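Local atomic coordinates of Lysine/ornithine decarboxylase (Selenomonas ruminantium, PDB entry 5GJO), a protein that decarboxylates both L-lysine and L-ornithine with similar efficiency, using pyridoxal 5'-phosphate as cofactor, to give cadaverine and putrescine. Residues G131-V136 / H173-C178; L135-V140 / T151-P156. The protein carries 2 engineered substitutions. One frame throughout, in Å; residues are numbered along the deposited sequence.

Contact 1: G131-V136 / H173-C178; sequences GADVLV and HAMGIC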
ATOM      1  N   GLY A 131     -19.338 -30.942   2.121  1.00 19.60           N
ATOM      2  CA  GLY A 131     -20.410 -30.900   1.182  1.00 22.13           C
ATOM      3  C   GLY A 131     -20.523 -29.580   0.372  1.00 19.35           C
ATOM      4  O   GLY A 131     -21.409 -29.442  -0.419  1.00 21.06           O
ATOM      5  N   ALA A 132     -19.572 -28.678   0.555  1.00 23.21           N
ATOM      6  CA  ALA A 132     -19.599 -27.339  -0.180  1.00 21.51           C
ATOM      7  C   ALA A 132     -19.558 -27.528  -1.653  1.00 20.34           C
ATOM      8  O   ALA A 132     -18.909 -28.503  -2.151  1.00 20.06           O
ATOM      9  CB  ALA A 132     -18.421 -26.459   0.269  1.00 22.40           C
ATOM     10  N   ASP A 133     -20.229 -26.661  -2.387  1.00 19.53           N
ATOM     11  CA  ASP A 133     -20.095 -26.596  -3.801  1.00 18.72           C
ATOM     12  C   ASP A 133     -18.680 -26.056  -4.153  1.00 20.14           C
ATOM     13  O   ASP A 133     -18.244 -24.995  -3.602  1.00 19.71           O
ATOM     14  CB  ASP A 133     -21.167 -25.669  -4.389  1.00 19.58           C
ATOM     15  CG  ASP A 133     -22.547 -26.150  -4.137  1.00 24.81           C
ATOM     16  OD1 ASP A 133     -22.704 -27.388  -4.093  1.00 22.74           O
ATOM     17  OD2 ASP A 133     -23.462 -25.311  -3.967  1.00 22.67           O
ATOM     18  N   VAL A 134     -18.022 -26.743  -5.076  1.00 18.80           N
ATOM     19  CA  VAL A 134     -16.706 -26.289  -5.570  1.00 17.24           C
ATOM     20  C   VAL A 134     -16.656 -26.180  -7.068  1.00 16.83           C
ATOM     21  O   VAL A 134     -17.247 -26.969  -7.830  1.00 16.32           O
ATOM     22  CB  VAL A 134     -15.517 -27.149  -5.063  1.00 17.16           C
ATOM     23  CG1 VAL A 134     -15.449 -27.144  -3.591  1.00 18.00           C
ATOM     24  CG2 VAL A 134     -15.608 -28.605  -5.628  1.00 18.84           C
ATOM     25  N   LEU A 135     -16.024 -25.084  -7.554  1.00 15.16           N
ATOM     26  CA  LEU A 135     -15.713 -24.908  -8.943  1.00 16.44           C
ATOM     27  C   LEU A 135     -14.188 -24.948  -9.056  1.00 15.60           C
ATOM     28  O   LEU A 135     -13.455 -24.242  -8.360  1.00 15.12           O
ATOM     29  CB  LEU A 135     -16.203 -23.572  -9.508  1.00 17.14           C
ATOM     30  CG  LEU A 135     -17.709 -23.291  -9.402  1.00 21.20           C
ATOM     31  CD1 LEU A 135     -18.065 -23.077  -7.971  1.00 28.43           C
ATOM     32  CD2 LEU A 135     -17.978 -21.959 -10.087  1.00 24.07           C
ATOM     33  N   VAL A 136     -13.698 -25.737 -10.004  1.00 16.74           N
ATOM     34  CA  VAL A 136     -12.291 -25.841 -10.191  1.00 14.59           C
ATOM     35  C   VAL A 136     -11.907 -24.719 -11.176  1.00 14.50           C
ATOM     36  O   VAL A 136     -12.576 -24.531 -12.155  1.00 14.11           O
ATOM     37  CB  VAL A 136     -11.818 -27.208 -10.739  1.00 14.98           C
ATOM     38  CG1 VAL A 136     -12.367 -27.540 -12.076  1.00 15.09           C
ATOM     39  CG2 VAL A 136     -10.281 -27.264 -10.767  1.00 15.37           C
ATOM     40  N   HIS A 173     -19.110 -31.080  -3.307  1.00 17.27           N
ATOM     41  CA  HIS A 173     -19.936 -31.214  -4.417  1.00 18.00           C
ATOM     42  C   HIS A 173     -19.221 -30.638  -5.651  1.00 20.40           C
ATOM     43  O   HIS A 173     -18.988 -29.428  -5.689  1.00 19.09           O
ATOM     44  CB  HIS A 173     -21.282 -30.530  -4.217  1.00 19.59           C
ATOM     45  CG  HIS A 173     -22.138 -30.537  -5.448  1.00 22.57           C
ATOM     46  ND1 HIS A 173     -22.896 -29.464  -5.841  1.00 27.79           N
ATOM     47  CD2 HIS A 173     -22.449 -31.530  -6.301  1.00 29.16           C
ATOM     48  CE1 HIS A 173     -23.538 -29.752  -6.949  1.00 28.82           C
ATOM     49  NE2 HIS A 173     -23.287 -31.005  -7.248  1.00 31.98           N
ATOM     50  N   ALA A 174     -18.904 -31.485  -6.624  1.00 20.06           N
ATOM     51  CA  ALA A 174     -18.240 -31.070  -7.858  1.00 20.89           C
ATOM     52  C   ALA A 174     -19.225 -30.377  -8.766  1.00 19.14           C
ATOM     53  O   ALA A 174     -20.017 -31.006  -9.515  1.00 22.33           O
ATOM     54  CB  ALA A 174     -17.579 -32.277  -8.521  1.00 24.03           C
ATOM     55  N   MET A 175     -19.228 -29.027  -8.690  1.00 18.20           N
ATOM     56  CA  MET A 175     -20.316 -28.245  -9.234  1.00 17.94           C
ATOM     57  C   MET A 175     -20.025 -27.670 -10.615  1.00 19.53           C
ATOM     58  O   MET A 175     -20.928 -27.474 -11.483  1.00 16.08           O
ATOM     59  CB  MET A 175     -20.639 -27.073  -8.265  1.00 23.48           C
ATOM     60  CG  MET A 175     -21.921 -26.388  -8.710  1.00 29.64           C
ATOM     61  SD  MET A 175     -22.184 -24.902  -7.759  1.00 33.85           S
ATOM     62  CE  MET A 175     -23.928 -25.207  -7.474  1.00 31.73           C
ATOM     63  N   GLY A 176     -18.753 -27.367 -10.838  1.00 16.47           N
ATOM     64  CA  GLY A 176     -18.403 -26.793 -12.128  1.00 17.85           C
ATOM     65  C   GLY A 176     -16.980 -26.267 -12.280  1.00 16.21           C
ATOM     66  O   GLY A 176     -16.053 -26.673 -11.555  1.00 16.96           O
ATOM     67  N   ILE A 177     -16.874 -25.369 -13.239  1.00 16.84           N
ATOM     68  CA  ILE A 177     -15.597 -24.831 -13.695  1.00 16.45           C
ATOM     69  C   ILE A 177     -15.672 -23.286 -13.658  1.00 16.74           C
ATOM     70  O   ILE A 177     -16.707 -22.694 -13.970  1.00 16.80           O
ATOM     71  CB  ILE A 177     -15.274 -25.330 -15.060  1.00 17.69           C
ATOM     72  CG1 ILE A 177     -15.155 -26.889 -15.003  1.00 19.98           C
ATOM     73  CG2 ILE A 177     -13.937 -24.788 -15.561  1.00 19.96           C
ATOM     74  CD1 ILE A 177     -14.912 -27.535 -16.333  1.00 20.38           C
ATOM     75  N   CYS A 178     -14.535 -22.716 -13.291  1.00 15.57           N
ATOM     76  CA  CYS A 178     -14.321 -21.269 -13.371  1.00 15.66           C
ATOM     77  C   CYS A 178     -12.979 -20.922 -13.993  1.00 15.36           C
ATOM     78  O   CYS A 178     -12.061 -21.723 -14.105  1.00 13.20           O
ATOM     79  CB  CYS A 178     -14.415 -20.612 -11.960  1.00 15.04           C
ATOM     80  SG  CYS A 178     -13.164 -20.980 -10.778  1.00 15.86           S
TER

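Contact 2: L135-V140 / T151-P156; sequences LVRIAV and TKFGAP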
ATOM      1  N   LEU A 135     -16.024 -25.084  -7.554  1.00 15.16           N
ATOM      2  CA  LEU A 135     -15.713 -24.908  -8.943  1.00 16.44           C
ATOM      3  C   LEU A 135     -14.188 -24.948  -9.056  1.00 15.60           C
ATOM      4  O   LEU A 135     -13.455 -24.242  -8.360  1.00 15.12           O
ATOM      5  CB  LEU A 135     -16.203 -23.572  -9.508  1.00 17.14           C
ATOM      6  CG  LEU A 135     -17.709 -23.291  -9.402  1.00 21.20           C
ATOM      7  CD1 LEU A 135     -18.065 -23.077  -7.971  1.00 28.43           C
ATOM      8  CD2 LEU A 135     -17.978 -21.959 -10.087  1.00 24.07           C
ATOM      9  N   VAL A 136     -13.698 -25.737 -10.004  1.00 16.74           N
ATOM     10  CA  VAL A 136     -12.291 -25.841 -10.191  1.00 14.59           C
ATOM     11  C   VAL A 136     -11.907 -24.719 -11.176  1.00 14.50           C
ATOM     12  O   VAL A 136     -12.576 -24.531 -12.155  1.00 14.11           O
ATOM     13  CB  VAL A 136     -11.818 -27.208 -10.739  1.00 14.98           C
ATOM     14  CG1 VAL A 136     -12.367 -27.540 -12.076  1.00 15.09           C
ATOM     15  CG2 VAL A 136     -10.281 -27.264 -10.767  1.00 15.37           C
ATOM     16  N   ARG A 137     -10.813 -24.028 -10.846  1.00 14.37           N
ATOM     17  CA  ARG A 137     -10.372 -22.887 -11.679  1.00 13.99           C
ATOM     18  C   ARG A 137      -9.286 -23.412 -12.602  1.00 11.64           C
ATOM     19  O   ARG A 137      -8.240 -23.927 -12.093  1.00 12.39           O
ATOM     20  CB  ARG A 137      -9.735 -21.845 -10.803  1.00 14.88           C
ATOM     21  CG  ARG A 137      -9.357 -20.589 -11.602  1.00 15.03           C
ATOM     22  CD  ARG A 137      -8.950 -19.510 -10.637  1.00 15.04           C
ATOM     23  NE  ARG A 137      -8.318 -18.381 -11.291  1.00 14.31           N
ATOM     24  CZ  ARG A 137      -8.021 -17.254 -10.631  1.00 16.12           C
ATOM     25  NH1 ARG A 137      -8.476 -17.028  -9.397  1.00 14.48           N
ATOM     26  NH2 ARG A 137      -7.338 -16.277 -11.271  1.00 15.54           N
ATOM     27  N   ILE A 138      -9.501 -23.232 -13.870  1.00 13.44           N
ATOM     28  CA  ILE A 138      -8.534 -23.591 -14.914  1.00 16.41           C
ATOM     29  C   ILE A 138      -7.705 -22.374 -15.354  1.00 17.35           C
ATOM     30  O   ILE A 138      -8.214 -21.250 -15.435  1.00 14.61           O
ATOM     31  CB  ILE A 138      -9.199 -24.211 -16.165  1.00 17.34           C
ATOM     32  CG1 ILE A 138     -10.293 -23.335 -16.804  1.00 18.12           C
ATOM     33  CG2 ILE A 138      -9.752 -25.592 -15.805  1.00 18.84           C
ATOM     34  CD1 ILE A 138     -10.828 -23.794 -18.135  1.00 20.16           C
ATOM     35  N   ALA A 139      -6.462 -22.658 -15.677  1.00 16.98           N
ATOM     36  CA  ALA A 139      -5.550 -21.705 -16.250  1.00 18.00           C
ATOM     37  C   ALA A 139      -5.883 -21.524 -17.730  1.00 18.45           C
ATOM     38  O   ALA A 139      -5.963 -22.483 -18.477  1.00 17.90           O
ATOM     39  CB  ALA A 139      -4.100 -22.167 -16.006  1.00 18.39           C
ATOM     40  N   VAL A 140      -6.062 -20.278 -18.142  1.00 16.34           N
ATOM     41  CA  VAL A 140      -6.416 -19.888 -19.466  1.00 15.74           C
ATOM     42  C   VAL A 140      -5.466 -18.832 -20.046  1.00 15.56           C
ATOM     43  O   VAL A 140      -4.686 -18.220 -19.318  1.00 13.82           O
ATOM     44  CB  VAL A 140      -7.888 -19.465 -19.526  1.00 15.36           C
ATOM     45  CG1 VAL A 140      -8.764 -20.586 -19.047  1.00 14.90           C
ATOM     46  CG2 VAL A 140      -8.138 -18.147 -18.775  1.00 17.32           C
ATOM     47  N   THR A 151      -0.860 -17.497 -13.798  1.00 15.25           N
ATOM     48  CA  THR A 151       0.389 -18.127 -13.373  1.00 15.60           C
ATOM     49  C   THR A 151       0.330 -18.577 -11.918  1.00 17.37           C
ATOM     50  O   THR A 151       0.583 -19.731 -11.634  1.00 20.14           O
ATOM     51  CB  THR A 151       1.565 -17.196 -13.674  1.00 18.72           C
ATOM     52  OG1 THR A 151       1.595 -17.024 -15.096  1.00 16.39           O
ATOM     53  CG2 THR A 151       2.873 -17.768 -13.202  1.00 21.37           C
ATOM     54  N   LYS A 152       0.069 -17.628 -11.004  1.00 15.28           N
ATOM     55  CA  LYS A 152      -0.195 -17.893  -9.586  1.00 14.75           C
ATOM     56  C   LYS A 152      -1.466 -18.724  -9.345  1.00 14.53           C
ATOM     57  O   LYS A 152      -1.614 -19.321  -8.214  1.00 16.78           O
ATOM     58  CB  LYS A 152      -0.196 -16.582  -8.825  1.00 15.90           C
ATOM     59  CG  LYS A 152      -0.329 -16.687  -7.279  1.00 16.98           C
ATOM     60  CD  LYS A 152      -0.126 -15.307  -6.626  1.00 18.23           C
ATOM     61  CE  LYS A 152      -0.211 -15.389  -5.122  1.00 17.98           C
ATOM     62  NZ  LYS A 152      -1.566 -15.636  -4.505  1.00 19.15           N
ATOM     63  N   PHE A 153      -2.425 -18.627 -10.267  1.00 14.04           N
ATOM     64  CA  PHE A 153      -3.756 -19.272 -10.154  1.00 15.33           C
ATOM     65  C   PHE A 153      -4.037 -20.139 -11.340  1.00 14.96           C
ATOM     66  O   PHE A 153      -3.497 -19.886 -12.453  1.00 14.96           O
ATOM     67  CB  PHE A 153      -4.832 -18.152 -10.102  1.00 15.68           C
ATOM     68  CG  PHE A 153      -4.494 -17.028  -9.148  1.00 14.01           C
ATOM     69  CD1 PHE A 153      -4.628 -17.178  -7.790  1.00 16.53           C
ATOM     70  CD2 PHE A 153      -3.927 -15.834  -9.613  1.00 14.15           C
ATOM     71  CE1 PHE A 153      -4.297 -16.143  -6.934  1.00 15.74           C
ATOM     72  CE2 PHE A 153      -3.535 -14.801  -8.734  1.00 14.87           C
ATOM     73  CZ  PHE A 153      -3.786 -14.965  -7.399  1.00 15.68           C
ATOM     74  N   GLY A 154      -4.902 -21.139 -11.162  1.00 14.65           N
ATOM     75  CA  GLY A 154      -5.483 -21.847 -12.274  1.00 14.32           C
ATOM     76  C   GLY A 154      -4.723 -23.198 -12.397  1.00 17.35           C
ATOM     77  O   GLY A 154      -3.479 -23.226 -12.365  1.00 18.35           O
ATOM     78  N   ALA A 155      -5.459 -24.288 -12.446  1.00 15.38           N
ATOM     79  CA  ALA A 155      -4.881 -25.628 -12.715  1.00 15.72           C
ATOM     80  C   ALA A 155      -4.720 -25.850 -14.178  1.00 14.83           C
ATOM     81  O   ALA A 155      -5.525 -25.388 -14.995  1.00 14.58           O
ATOM     82  CB  ALA A 155      -5.810 -26.700 -12.178  1.00 15.74           C
ATOM     83  N   PRO A 156      -3.750 -26.683 -14.578  1.00 17.23           N
ATOM     84  CA  PRO A 156      -3.734 -27.117 -15.968  1.00 18.64           C
ATOM     85  C   PRO A 156      -5.044 -27.761 -16.371  1.00 18.22           C
ATOM     86  O   PRO A 156      -5.678 -28.445 -15.548  1.00 19.17           O
ATOM     87  CB  PRO A 156      -2.585 -28.117 -16.036  1.00 22.93           C
ATOM     88  CG  PRO A 156      -1.715 -27.828 -14.838  1.00 21.23           C
ATOM     89  CD  PRO A 156      -2.660 -27.242 -13.777  1.00 20.52           C
TER

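Contact 1: G131-V136 / H173-C178
H173 lies beside D133 where two neighbouring parallel strands, 133-137 and 173-178, begin. Its CG is anti to the backbone N (chi1 174°), which lays the imidazole alongside the aspartate. H173 ND1 donates to D133 OD1 at 2.7 Å. The oxygen is in the ring plane, but the ring meets it from above the carboxylate plane. M175 SD packs 3.6 Å from D133 CB, and D133 OD2 forms a salt bridge with R112. With an alanine here, R112 would probably lose this counter-charge and the H173 ring the acceptor that fixes its turn.

A beta bulge follows. V134 pairs with A174 but L135 with G176, which makes M175 the extra residue. V134 O accepts M175 N at 3.0 Å and, weakly, G176 N. L135 CB lies 3.7 Å from G176 O. V136 is bonded at both ends: V136 N to G176 O (3.0 Å) and V136 O to C178 N. V136 CG1 runs alongside I177 CG1 at 4.1 Å, on the face that helix 160-169 covers. These strands and that helix form one beta-alpha-beta unit of the cofactor-binding barrel. D133 thus takes a hydrogen bond from H173 and a salt bridge from R112, which would probably stabilise its negative charge.

Contact 2: L135-V140 / T151-P156
A155 bridges I138 through the backbone: A155 N donates to R137 O at 2.8 Å, and A139 N donates to A155 O at 3.0 Å. Both bonds are nearly straight. They fix the loop 151-156 to residues 137-139, near the C-terminal end of strand 133-137. G154 passes very close to A139, with G154 CA 3.6 Å from A139 N. The backbones come so near here that there is little room for a side chain on G154. G154 N is bonded to D117.

R137 and F153 make the main side-chain contact. R137 CG is anti to the backbone N (chi1 -176°), and an extended chain as far as NE carries the guanidinium across to F153. F153 CB sits over the centre of one guanidinium face, 3.3 Å from R137 NH2. The ring is nearly parallel to the guanidinium, with the planes 16° apart, but lies off to one side. F153 CG is 3.6 Å from R137 NH2, and F153 CD2 is 3.8 Å from the same nitrogen. R137 NH2 is also bonded to L149 O, which helps to fix the turn of the group. On one face of the F153 ring lies K152 CG, 3.8 Å above the plane. A139 CB closes the contact beside A155 O.

The loop also faces the second subunit. K152 NZ bonds to the carbonyl oxygens of G321 and S323 of that subunit. F153 packs on its C324, the proton donor by similarity. The R137 side chain comes to about 4 Å, between nearest atoms, from the bound pyridoxal phosphate. The contact therefore places near the cofactor a guanidinium with the F153 side chain over one face. Its charge probably influences the cofactor's surroundings, in an active site that is probably shared between the subunits.

The two contacts start from the same strand, 133-137, and share L135 and V136. Their centres are 13 Å apart, on the same side of the chain's centre. Along the chain come the strand, the loop 151-156, helix 160-169 and strand 173-178. Contact 1 pairs the two strands within the parallel barrel sheet. Contact 2 folds the loop back on the strand's C-terminal end. They also touch: C178 O is 3.0 Å from I138 N, a probable hydrogen bond, and C178 SG packs on R137 CA. Together they tie one beta-alpha-beta unit to the barrel end where the cofactor binds and the second subunit approaches.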